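Local coordinates for protein maleylacetoacetate isomerase (Anaeromyxobacter dehalogenans, PDB 4IGJ) that probably catalyses the glutathione-dependent isomerisation of maleylacetoacetate to fumarylacetoacetate, as other zeta-class glutathione transferases do, at residues A[123-126]-A[127-130]; A[148-151]-A[152-156]; A[233-237]-A[238-242]. One frame throughout, in Å; residues are numbered along the deposited sequence.

Contact 1: residues A[123-126]-A[127-130]; sequences LAEH and VNSG
Glu-125 and Asn-128, one turn apart near the C-terminal end of helix 114-128, run side by side and point the same way. Asn-128 sends its CG opposite the backbone N (chi1 -172°), while the Glu-125 chain bends at its second torsion and brings the carboxylate alongside. Glu-125 OE1 comes to rest 3.4 Å from Asn-128 CB, with the carboxylate and amide planes turned 56° against each other. In the backbone, the carbonyl of Glu-125 gathers the donors of the unwinding helix. Ser-129 N lies 2.8 Å from Glu-125 O, and the more distant Gly-130 N reaches the same oxygen at 3.2 Å in the carbonyl plane. Ser-129 OG may add a third bond to Glu-125 O from above that plane, but this one is doubtful because the serine has two conformers. One residue earlier, Asn-128 N makes a nearly straight bond to Ala-124 O at 2.8 Å. The site faces the dimer interface: Glu-125 and Asn-128 pack against Asn-128 and Glu-125 of the second subunit. Glu-125 OE2 also lies close to Glu-125 OE2 of that subunit. Two buried carboxylates so placed would repel if both were charged; their closeness would probably raise the pKa of at least one, and a proton shared between them would be consistent with it, beside the glutathione-binding residue Asn-128.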
ATOM      1  N   LEU A 123       5.729   4.674   6.555  1.00  7.31           N
ATOM      2  CA  LEU A 123       6.278   5.635   5.595  1.00  8.22           C
ATOM      3  C   LEU A 123       6.123   5.108   4.176  1.00  8.99           C
ATOM      4  O   LEU A 123       5.708   5.839   3.270  1.00 10.06           O
ATOM      5  CB  LEU A 123       7.747   5.919   5.907  1.00 10.25           C
ATOM      6  CG  LEU A 123       7.963   6.628   7.242  1.00 10.53           C
ATOM      7  CD1 LEU A 123       9.448   6.722   7.560  1.00 12.83           C
ATOM      8  CD2 LEU A 123       7.362   8.010   7.195  1.00 15.33           C
ATOM      9  N   ALA A 124       6.413   3.822   3.992  1.00  6.54           N
ATOM     10  CA  ALA A 124       6.268   3.199   2.679  1.00  7.72           C
ATOM     11  C   ALA A 124       4.823   3.243   2.212  1.00  8.75           C
ATOM     12  O   ALA A 124       4.541   3.588   1.057  1.00  8.05           O
ATOM     13  CB  ALA A 124       6.777   1.763   2.714  1.00  8.16           C
ATOM     14  N   GLU A 125       3.906   2.896   3.111  1.00  7.27           N
ATOM     15  CA  GLU A 125       2.496   2.836   2.751  1.00  8.19           C
ATOM     16  C   GLU A 125       1.873   4.209   2.489  1.00  8.27           C
ATOM     17  O   GLU A 125       0.966   4.314   1.664  1.00  9.38           O
ATOM     18  CB  GLU A 125       1.688   2.043   3.786  1.00  7.83           C
ATOM     19  CG  GLU A 125       2.025   0.542   3.853  1.00  9.86           C
ATOM     20  CD  GLU A 125       1.569  -0.268   2.633  1.00  8.15           C
ATOM     21  OE1 GLU A 125       0.998   0.301   1.672  1.00  8.85           O
ATOM     22  OE2 GLU A 125       1.770  -1.505   2.648  1.00  9.65           O
ATOM     23  N   HIS A 126       2.378   5.252   3.144  1.00  7.87           N
ATOM     24  CA  HIS A 126       1.948   6.612   2.810  1.00 10.06           C
ATOM     25  C   HIS A 126       2.115   6.878   1.323  1.00 10.75           C
ATOM     26  O   HIS A 126       1.290   7.554   0.707  1.00 11.45           O
ATOM     27  CB  HIS A 126       2.751   7.645   3.606  1.00 10.03           C
ATOM     28  CG  HIS A 126       2.249   7.864   5.000  1.00 16.68           C
ATOM     29  ND1 HIS A 126       0.938   8.189   5.276  1.00 24.90           N
ATOM     30  CD2 HIS A 126       2.886   7.816   6.193  1.00 20.31           C
ATOM     31  CE1 HIS A 126       0.788   8.328   6.581  1.00 29.03           C
ATOM     32  NE2 HIS A 126       1.955   8.105   7.162  1.00 22.35           N
ATOM     33  N   VAL A 127       3.177   6.338   0.737  1.00  7.97           N
ATOM     34  CA  VAL A 127       3.369   6.451  -0.704  1.00  8.11           C
ATOM     35  C   VAL A 127       2.588   5.379  -1.471  1.00  9.31           C
ATOM     36  O   VAL A 127       1.806   5.685  -2.378  1.00  9.76           O
ATOM     37  CB  VAL A 127       4.869   6.383  -1.053  1.00  8.53           C
ATOM     38  CG1 VAL A 127       5.075   6.482  -2.552  1.00  8.65           C
ATOM     39  CG2 VAL A 127       5.635   7.496  -0.341  1.00 10.75           C
ATOM     40  N   ASN A 128       2.796   4.119  -1.093  1.00  7.50           N
ATOM     41  CA  ASN A 128       2.241   2.964  -1.777  1.00  6.68           C
ATOM     42  C   ASN A 128       0.734   3.030  -1.919  1.00  7.80           C
ATOM     43  O   ASN A 128       0.185   2.756  -2.984  1.00  8.78           O
ATOM     44  CB  ASN A 128       2.646   1.694  -1.003  1.00  8.28           C
ATOM     45  CG  ASN A 128       2.291   0.413  -1.732  1.00  9.33           C
ATOM     46  OD1 ASN A 128       1.638  -0.493  -1.173  1.00 13.41           O
ATOM     47  ND2 ASN A 128       2.714   0.317  -2.968  1.00  7.96           N
ATOM     48  N   SER A 129       0.056   3.384  -0.834  0.54  7.83           N
ATOM     49  CA  SER A 129      -1.401   3.417  -0.856  0.54  8.98           C
ATOM     50  C   SER A 129      -1.975   4.824  -0.726  0.54  9.34           C
ATOM     51  O   SER A 129      -3.113   5.065  -1.107  0.54 12.92           O
ATOM     52  CB  SER A 129      -1.974   2.505   0.235  0.54 11.60           C
ATOM     53  OG  SER A 129      -1.714   3.015   1.531  0.54 12.66           O
ATOM     54  N   GLY A 130      -1.192   5.752  -0.189  1.00  9.49           N
ATOM     55  CA  GLY A 130      -1.714   7.077   0.107  1.00 10.61           C
ATOM     56  C   GLY A 130      -1.411   8.197  -0.870  1.00 15.90           C
ATOM     57  O   GLY A 130      -1.988   9.284  -0.765  1.00 17.31           O
TER

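Contact 2: residues A[148-151]-A[152-156]; sequences PGWD and REWAR
Trp-150 and Trp-154 both send CG opposite their backbone N (chi1 -159° and 171°), which lays the two indoles along one side of the first turn of helix 150-171. Their second torsions turn the planes to different inclinations, and the rings meet as an offset edge-to-face pair. The edge of Trp-154 is directed at the face of Trp-150, with CE3 of Trp-154 3.5 Å from CH2 of Trp-150. The six-membered rings have their planes 69° apart. At the edge of the Trp-150 ring, in its plane, Glu-153 OE1 lies 3.7 Å from Trp-150 CD1. On another side of the helix, Asp-151 and Arg-152 lie side by side, and OD1 of Asp-151 packs 3.7 Å from CG of Arg-152. Their charged ends do not meet directly: a water donates to Asp-151 OD2 at 2.8 Å and accepts from Arg-152 NH1 at 2.9 Å. The same OD2 has a stronger partner in Arg-144 of helix 137-146, with which it forms a salt bridge. Backbone bonds set the spacing, Trp-154 N meeting Trp-150 O at 2.9 Å. Trp-150 also receives Lys-146 of the second subunit in a cation-pi contact and packs on Trp-150 of that subunit. The chemistry is thus divided between two sides of one turn: an aromatic pair serving the dimer interface, and a carboxylate tying this helix to helix 137-146; its place at the N-terminal end of helix 150-171, together with Arg-144, would probably favour its negative charge.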
ATOM      1  N   PRO A 148     -10.192  18.318 -19.457  1.00 36.52           N
ATOM      2  CA  PRO A 148      -8.833  18.558 -19.960  1.00 31.67           C
ATOM      3  C   PRO A 148      -7.972  19.410 -19.025  1.00 25.53           C
ATOM      4  O   PRO A 148      -8.437  20.421 -18.496  1.00 29.63           O
ATOM      5  CB  PRO A 148      -9.072  19.296 -21.284  1.00 37.20           C
ATOM      6  CG  PRO A 148     -10.448  18.890 -21.696  1.00 31.10           C
ATOM      7  CD  PRO A 148     -11.218  18.787 -20.403  1.00 33.08           C
ATOM      8  N   GLY A 149      -6.723  18.989 -18.835  1.00 32.33           N
ATOM      9  CA  GLY A 149      -5.779  19.707 -17.997  1.00 24.72           C
ATOM     10  C   GLY A 149      -5.820  19.318 -16.530  1.00 29.76           C
ATOM     11  O   GLY A 149      -4.828  19.464 -15.811  1.00 26.38           O
ATOM     12  N   TRP A 150      -6.962  18.803 -16.087  1.00 25.12           N
ATOM     13  CA  TRP A 150      -7.207  18.631 -14.659  1.00 23.01           C
ATOM     14  C   TRP A 150      -6.381  17.524 -14.007  1.00 19.77           C
ATOM     15  O   TRP A 150      -6.146  17.566 -12.796  1.00 20.16           O
ATOM     16  CB  TRP A 150      -8.699  18.425 -14.379  1.00 28.61           C
ATOM     17  CG  TRP A 150      -9.072  18.733 -12.959  1.00 28.41           C
ATOM     18  CD1 TRP A 150      -8.721  19.841 -12.243  1.00 27.37           C
ATOM     19  CD2 TRP A 150      -9.863  17.923 -12.079  1.00 31.28           C
ATOM     20  NE1 TRP A 150      -9.243  19.768 -10.970  1.00 41.33           N
ATOM     21  CE2 TRP A 150      -9.949  18.599 -10.847  1.00 32.25           C
ATOM     22  CE3 TRP A 150     -10.510  16.691 -12.216  1.00 24.67           C
ATOM     23  CZ2 TRP A 150     -10.660  18.085  -9.760  1.00 33.55           C
ATOM     24  CZ3 TRP A 150     -11.217  16.183 -11.133  1.00 23.50           C
ATOM     25  CH2 TRP A 150     -11.282  16.876  -9.925  1.00 26.43           C
ATOM     26  N   ASP A 151      -5.935  16.553 -14.798  1.00 16.05           N
ATOM     27  CA  ASP A 151      -5.132  15.453 -14.254  1.00 17.47           C
ATOM     28  C   ASP A 151      -3.855  15.940 -13.564  1.00 17.47           C
ATOM     29  O   ASP A 151      -3.447  15.398 -12.534  1.00 16.08           O
ATOM     30  CB  ASP A 151      -4.790  14.429 -15.337  1.00 16.63           C
ATOM     31  CG  ASP A 151      -3.975  15.016 -16.472  1.00 20.66           C
ATOM     32  OD1 ASP A 151      -4.222  16.181 -16.847  1.00 22.20           O
ATOM     33  OD2 ASP A 151      -3.092  14.305 -16.999  1.00 23.51           O
ATOM     34  N   ARG A 152      -3.227  16.974 -14.109  1.00 19.25           N
ATOM     35  CA  ARG A 152      -1.994  17.472 -13.517  1.00 14.67           C
ATOM     36  C   ARG A 152      -2.222  18.303 -12.249  1.00 14.61           C
ATOM     37  O   ARG A 152      -1.418  18.254 -11.313  1.00 14.59           O
ATOM     38  CB  ARG A 152      -1.159  18.199 -14.576  1.00 17.40           C
ATOM     39  CG  ARG A 152      -0.910  17.309 -15.793  1.00 21.73           C
ATOM     40  CD  ARG A 152       0.021  17.935 -16.820  1.00 31.64           C
ATOM     41  NE  ARG A 152       1.387  18.093 -16.322  1.00 31.16           N
ATOM     42  CZ  ARG A 152       2.286  17.113 -16.275  1.00 32.45           C
ATOM     43  NH1 ARG A 152       1.966  15.894 -16.684  1.00 33.48           N
ATOM     44  NH2 ARG A 152       3.509  17.348 -15.820  1.00 31.37           N
ATOM     45  N   GLU A 153      -3.333  19.034 -12.197  1.00 17.05           N
ATOM     46  CA  GLU A 153      -3.699  19.765 -10.989  1.00 17.89           C
ATOM     47  C   GLU A 153      -4.012  18.776  -9.867  1.00 13.20           C
ATOM     48  O   GLU A 153      -3.579  18.952  -8.734  1.00 13.73           O
ATOM     49  CB  GLU A 153      -4.904  20.680 -11.265  1.00 21.46           C
ATOM     50  CG  GLU A 153      -5.278  21.607 -10.112  1.00 32.51           C
ATOM     51  CD  GLU A 153      -6.396  22.578 -10.467  1.00 39.19           C
ATOM     52  OE1 GLU A 153      -6.610  22.838 -11.671  1.00 44.83           O
ATOM     53  OE2 GLU A 153      -7.064  23.074  -9.536  1.00 42.12           O
ATOM     54  N   TRP A 154      -4.753  17.729 -10.221  1.00 14.74           N
ATOM     55  CA  TRP A 154      -5.112  16.650  -9.309  1.00 12.14           C
ATOM     56  C   TRP A 154      -3.875  15.957  -8.770  1.00 12.92           C
ATOM     57  O   TRP A 154      -3.755  15.749  -7.566  1.00 11.85           O
ATOM     58  CB  TRP A 154      -6.000  15.660 -10.066  1.00 13.07           C
ATOM     59  CG  TRP A 154      -6.326  14.354  -9.396  1.00 12.84           C
ATOM     60  CD1 TRP A 154      -5.510  13.253  -9.270  1.00 13.61           C
ATOM     61  CD2 TRP A 154      -7.593  13.977  -8.848  1.00 11.07           C
ATOM     62  NE1 TRP A 154      -6.192  12.235  -8.643  1.00 13.10           N
ATOM     63  CE2 TRP A 154      -7.472  12.657  -8.374  1.00 14.60           C
ATOM     64  CE3 TRP A 154      -8.818  14.639  -8.700  1.00 13.52           C
ATOM     65  CZ2 TRP A 154      -8.532  11.985  -7.764  1.00 14.00           C
ATOM     66  CZ3 TRP A 154      -9.865  13.973  -8.084  1.00 16.96           C
ATOM     67  CH2 TRP A 154      -9.716  12.661  -7.623  1.00 13.90           C
ATOM     68  N   ALA A 155      -2.959  15.603  -9.668  1.00 12.35           N
ATOM     69  CA  ALA A 155      -1.725  14.951  -9.256  1.00 11.48           C
ATOM     70  C   ALA A 155      -0.947  15.841  -8.289  1.00 11.90           C
ATOM     71  O   ALA A 155      -0.455  15.367  -7.268  1.00 12.15           O
ATOM     72  CB  ALA A 155      -0.875  14.591 -10.465  1.00 13.24           C
ATOM     73  N   ARG A 156      -0.822  17.128  -8.601  1.00 12.34           N
ATOM     74  CA  ARG A 156      -0.124  18.033  -7.699  1.00 13.27           C
ATOM     75  C   ARG A 156      -0.806  18.121  -6.338  1.00 11.97           C
ATOM     76  O   ARG A 156      -0.140  18.175  -5.310  1.00 13.92           O
ATOM     77  CB  ARG A 156       0.020  19.426  -8.317  1.00 15.32           C
ATOM     78  CG  ARG A 156       1.127  19.537  -9.349  1.00 12.86           C
ATOM     79  CD  ARG A 156       1.307  20.997  -9.825  1.00 12.76           C
ATOM     80  NE  ARG A 156       0.156  21.502 -10.562  1.00 14.59           N
ATOM     81  CZ  ARG A 156      -0.013  21.351 -11.870  1.00 12.50           C
ATOM     82  NH1 ARG A 156       0.896  20.711 -12.595  1.00 14.15           N
ATOM     83  NH2 ARG A 156      -1.093  21.843 -12.459  1.00 18.31           N
TER
HETATM   84  O   HOH W   1      -0.349  14.229 -17.274  1.00 34.09           O

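Contact 3: residues A[233-237]-A[238-242]; sequences DAPPP and DRRTP
Arg-240 folds back over the proline run 235-237, meeting it from CB to NH2. Its CB lies 3.6 Å from Pro-237 O. From there the chain runs extended to NE: CG passes 3.4 Å from Pro-236 O, and CD settles 3.8 Å from Pro-237 CA. At the tip, NE and NH2 together grip a single oxygen side-on, NE lying 2.9 Å from Pro-235 O and NH2 lying 3.0 Å from Pro-235 O. The oxygen is in the guanidinium plane, but the two nitrogens use it differently: NH2 comes nearly head-on to the carbonyl, whereas NE stands 42° above the carbonyl plane. Over one face of the guanidinium, offset toward its rim, sits the CD of Pro-237. The remaining nitrogen, NH1, forms a salt bridge with Asp-229, which probably fixes the rotation of the group. An alanine here would remove both donors from Pro-235 O and is likely to leave Asp-229 without its mate and the chain end less firmly folded. The reversal itself is a type I turn, in which Arg-239 N bonds to Pro-236 O at 3.0 Å round Pro-237 and Asp-238. Beside it, Asp-238 OD1 packs 3.6 Å from Pro-236 CG. This C-terminal tail follows helix 221-226 and crosses back to the N-terminal domain, where Pro-235 and Arg-240 touch Trp-31, Asp-233 OD2 bonds to Trp-31 N and Arg-32 reaches Thr-241 O, all in the connection between strand 24-29 and helix 34-45.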
ATOM      1  N   ASP A 233      15.751   0.741 -21.226  1.00 12.18           N
ATOM      2  CA  ASP A 233      14.707   1.255 -22.108  1.00 12.11           C
ATOM      3  C   ASP A 233      14.497   2.769 -22.004  1.00 10.33           C
ATOM      4  O   ASP A 233      13.545   3.293 -22.571  1.00 12.25           O
ATOM      5  CB  ASP A 233      13.381   0.510 -21.888  1.00 11.45           C
ATOM      6  CG  ASP A 233      12.862   0.622 -20.451  1.00 11.72           C
ATOM      7  OD1 ASP A 233      13.674   0.566 -19.500  1.00 12.09           O
ATOM      8  OD2 ASP A 233      11.635   0.747 -20.267  1.00 13.26           O
ATOM      9  N   ALA A 234      15.369   3.476 -21.288  1.00 10.91           N
ATOM     10  CA  ALA A 234      15.211   4.921 -21.168  1.00 10.27           C
ATOM     11  C   ALA A 234      15.464   5.635 -22.501  1.00 10.64           C
ATOM     12  O   ALA A 234      16.507   5.446 -23.132  1.00 15.06           O
ATOM     13  CB  ALA A 234      16.128   5.485 -20.089  1.00 15.20           C
ATOM     14  N   PRO A 235      14.507   6.468 -22.927  1.00 10.89           N
ATOM     15  CA  PRO A 235      14.714   7.295 -24.112  1.00 11.79           C
ATOM     16  C   PRO A 235      15.567   8.507 -23.771  1.00 12.77           C
ATOM     17  O   PRO A 235      15.686   8.860 -22.600  1.00 14.59           O
ATOM     18  CB  PRO A 235      13.294   7.747 -24.490  1.00 14.35           C
ATOM     19  CG  PRO A 235      12.361   7.142 -23.494  1.00 17.98           C
ATOM     20  CD  PRO A 235      13.182   6.681 -22.334  1.00 11.65           C
ATOM     21  N   PRO A 236      16.186   9.129 -24.781  1.00 12.66           N
ATOM     22  CA  PRO A 236      16.896  10.390 -24.550  1.00 13.55           C
ATOM     23  C   PRO A 236      15.906  11.455 -24.097  1.00 12.76           C
ATOM     24  O   PRO A 236      14.708  11.322 -24.354  1.00 14.43           O
ATOM     25  CB  PRO A 236      17.467  10.732 -25.933  1.00 20.62           C
ATOM     26  CG  PRO A 236      16.648   9.957 -26.896  1.00 18.88           C
ATOM     27  CD  PRO A 236      16.265   8.694 -26.183  1.00 14.94           C
ATOM     28  N   PRO A 237      16.399  12.496 -23.408  1.00 18.41           N
ATOM     29  CA  PRO A 237      15.541  13.567 -22.891  1.00 21.61           C
ATOM     30  C   PRO A 237      14.575  14.144 -23.931  1.00 15.52           C
ATOM     31  O   PRO A 237      13.437  14.458 -23.582  1.00 21.00           O
ATOM     32  CB  PRO A 237      16.553  14.623 -22.448  1.00 21.03           C
ATOM     33  CG  PRO A 237      17.740  13.815 -22.000  1.00 25.40           C
ATOM     34  CD  PRO A 237      17.794  12.634 -22.950  1.00 18.35           C
ATOM     35  N   ASP A 238      15.007  14.254 -25.185  1.00 17.01           N
ATOM     36  CA  ASP A 238      14.180  14.881 -26.216  1.00 17.00           C
ATOM     37  C   ASP A 238      13.105  13.972 -26.820  1.00 18.19           C
ATOM     38  O   ASP A 238      12.398  14.373 -27.749  1.00 20.00           O
ATOM     39  CB  ASP A 238      15.056  15.491 -27.321  1.00 20.63           C
ATOM     40  CG  ASP A 238      15.885  14.458 -28.071  1.00 22.96           C
ATOM     41  OD1 ASP A 238      15.657  13.241 -27.916  1.00 23.01           O
ATOM     42  OD2 ASP A 238      16.769  14.880 -28.847  1.00 31.18           O
ATOM     43  N   ARG A 239      12.983  12.763 -26.283  1.00 17.24           N
ATOM     44  CA  ARG A 239      11.926  11.847 -26.691  1.00 16.85           C
ATOM     45  C   ARG A 239      11.131  11.367 -25.477  1.00 20.75           C
ATOM     46  O   ARG A 239      10.596  10.255 -25.467  1.00 22.31           O
ATOM     47  CB  ARG A 239      12.501  10.667 -27.486  1.00 19.16           C
ATOM     48  CG  ARG A 239      13.116  11.088 -28.821  1.00 16.70           C
ATOM     49  CD  ARG A 239      13.611   9.892 -29.628  1.00 18.09           C
ATOM     50  NE  ARG A 239      14.277  10.322 -30.857  1.00 17.77           N
ATOM     51  CZ  ARG A 239      13.670  10.455 -32.033  1.00 17.99           C
ATOM     52  NH1 ARG A 239      12.376  10.194 -32.165  1.00 17.05           N
ATOM     53  NH2 ARG A 239      14.361  10.867 -33.083  1.00 20.25           N
ATOM     54  N   ARG A 240      11.063  12.218 -24.454  1.00 19.89           N
ATOM     55  CA  ARG A 240      10.290  11.922 -23.251  1.00 28.88           C
ATOM     56  C   ARG A 240       9.067  12.825 -23.165  1.00 25.45           C
ATOM     57  O   ARG A 240       9.127  14.005 -23.507  1.00 30.34           O
ATOM     58  CB  ARG A 240      11.145  12.123 -22.001  1.00 21.04           C
ATOM     59  CG  ARG A 240      12.351  11.215 -21.931  1.00 18.37           C
ATOM     60  CD  ARG A 240      13.236  11.539 -20.737  1.00 21.38           C
ATOM     61  NE  ARG A 240      14.464  10.753 -20.777  1.00 20.46           N
ATOM     62  CZ  ARG A 240      15.436  10.823 -19.876  1.00 31.86           C
ATOM     63  NH1 ARG A 240      15.330  11.649 -18.843  1.00 32.27           N
ATOM     64  NH2 ARG A 240      16.520  10.070 -20.014  1.00 28.39           N
ATOM     65  N   THR A 241       7.955  12.266 -22.706  1.00 29.84           N
ATOM     66  CA  THR A 241       6.760  13.056 -22.460  1.00 28.00           C
ATOM     67  C   THR A 241       6.915  13.775 -21.127  1.00 28.68           C
ATOM     68  O   THR A 241       7.824  13.467 -20.361  1.00 23.01           O
ATOM     69  CB  THR A 241       5.509  12.161 -22.405  1.00 33.30           C
ATOM     70  OG1 THR A 241       5.599  11.282 -21.274  1.00 29.97           O
ATOM     71  CG2 THR A 241       5.382  11.333 -23.677  1.00 34.11           C
ATOM     72  N   PRO A 242       6.059  14.773 -20.862  1.00 27.34           N
ATOM     73  CA  PRO A 242       5.973  15.250 -19.479  1.00 34.94           C
ATOM     74  C   PRO A 242       5.244  14.210 -18.638  1.00 31.46           C
ATOM     75  O   PRO A 242       4.265  13.659 -19.146  1.00 37.34           O
ATOM     76  CB  PRO A 242       5.120  16.515 -19.596  1.00 30.06           C
ATOM     77  CG  PRO A 242       5.271  16.954 -21.010  1.00 32.77           C
ATOM     78  CD  PRO A 242       5.390  15.687 -21.804  1.00 40.01           C
TER

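The three contacts are each local, and follow one another along the chain without overlap. Contact 1 lies nearest the chain's centre and belongs to the glutathione site: the side chain of Asn-128 is about 3 Å from those of Arg-38 and Ser-93, which also bind glutathione. Contact 2 is set back from the site, the side chain of Trp-154 being about 10 Å from that of Arg-161. Contacts 1 and 2 both touch the second subunit, though their centres lie about 21 Å apart. Contact 3 lies across the chain's centre from contact 1 and away from the site, but meets contact 2, Arg-152 NH1 packing 4.0 Å from Pro-242 O.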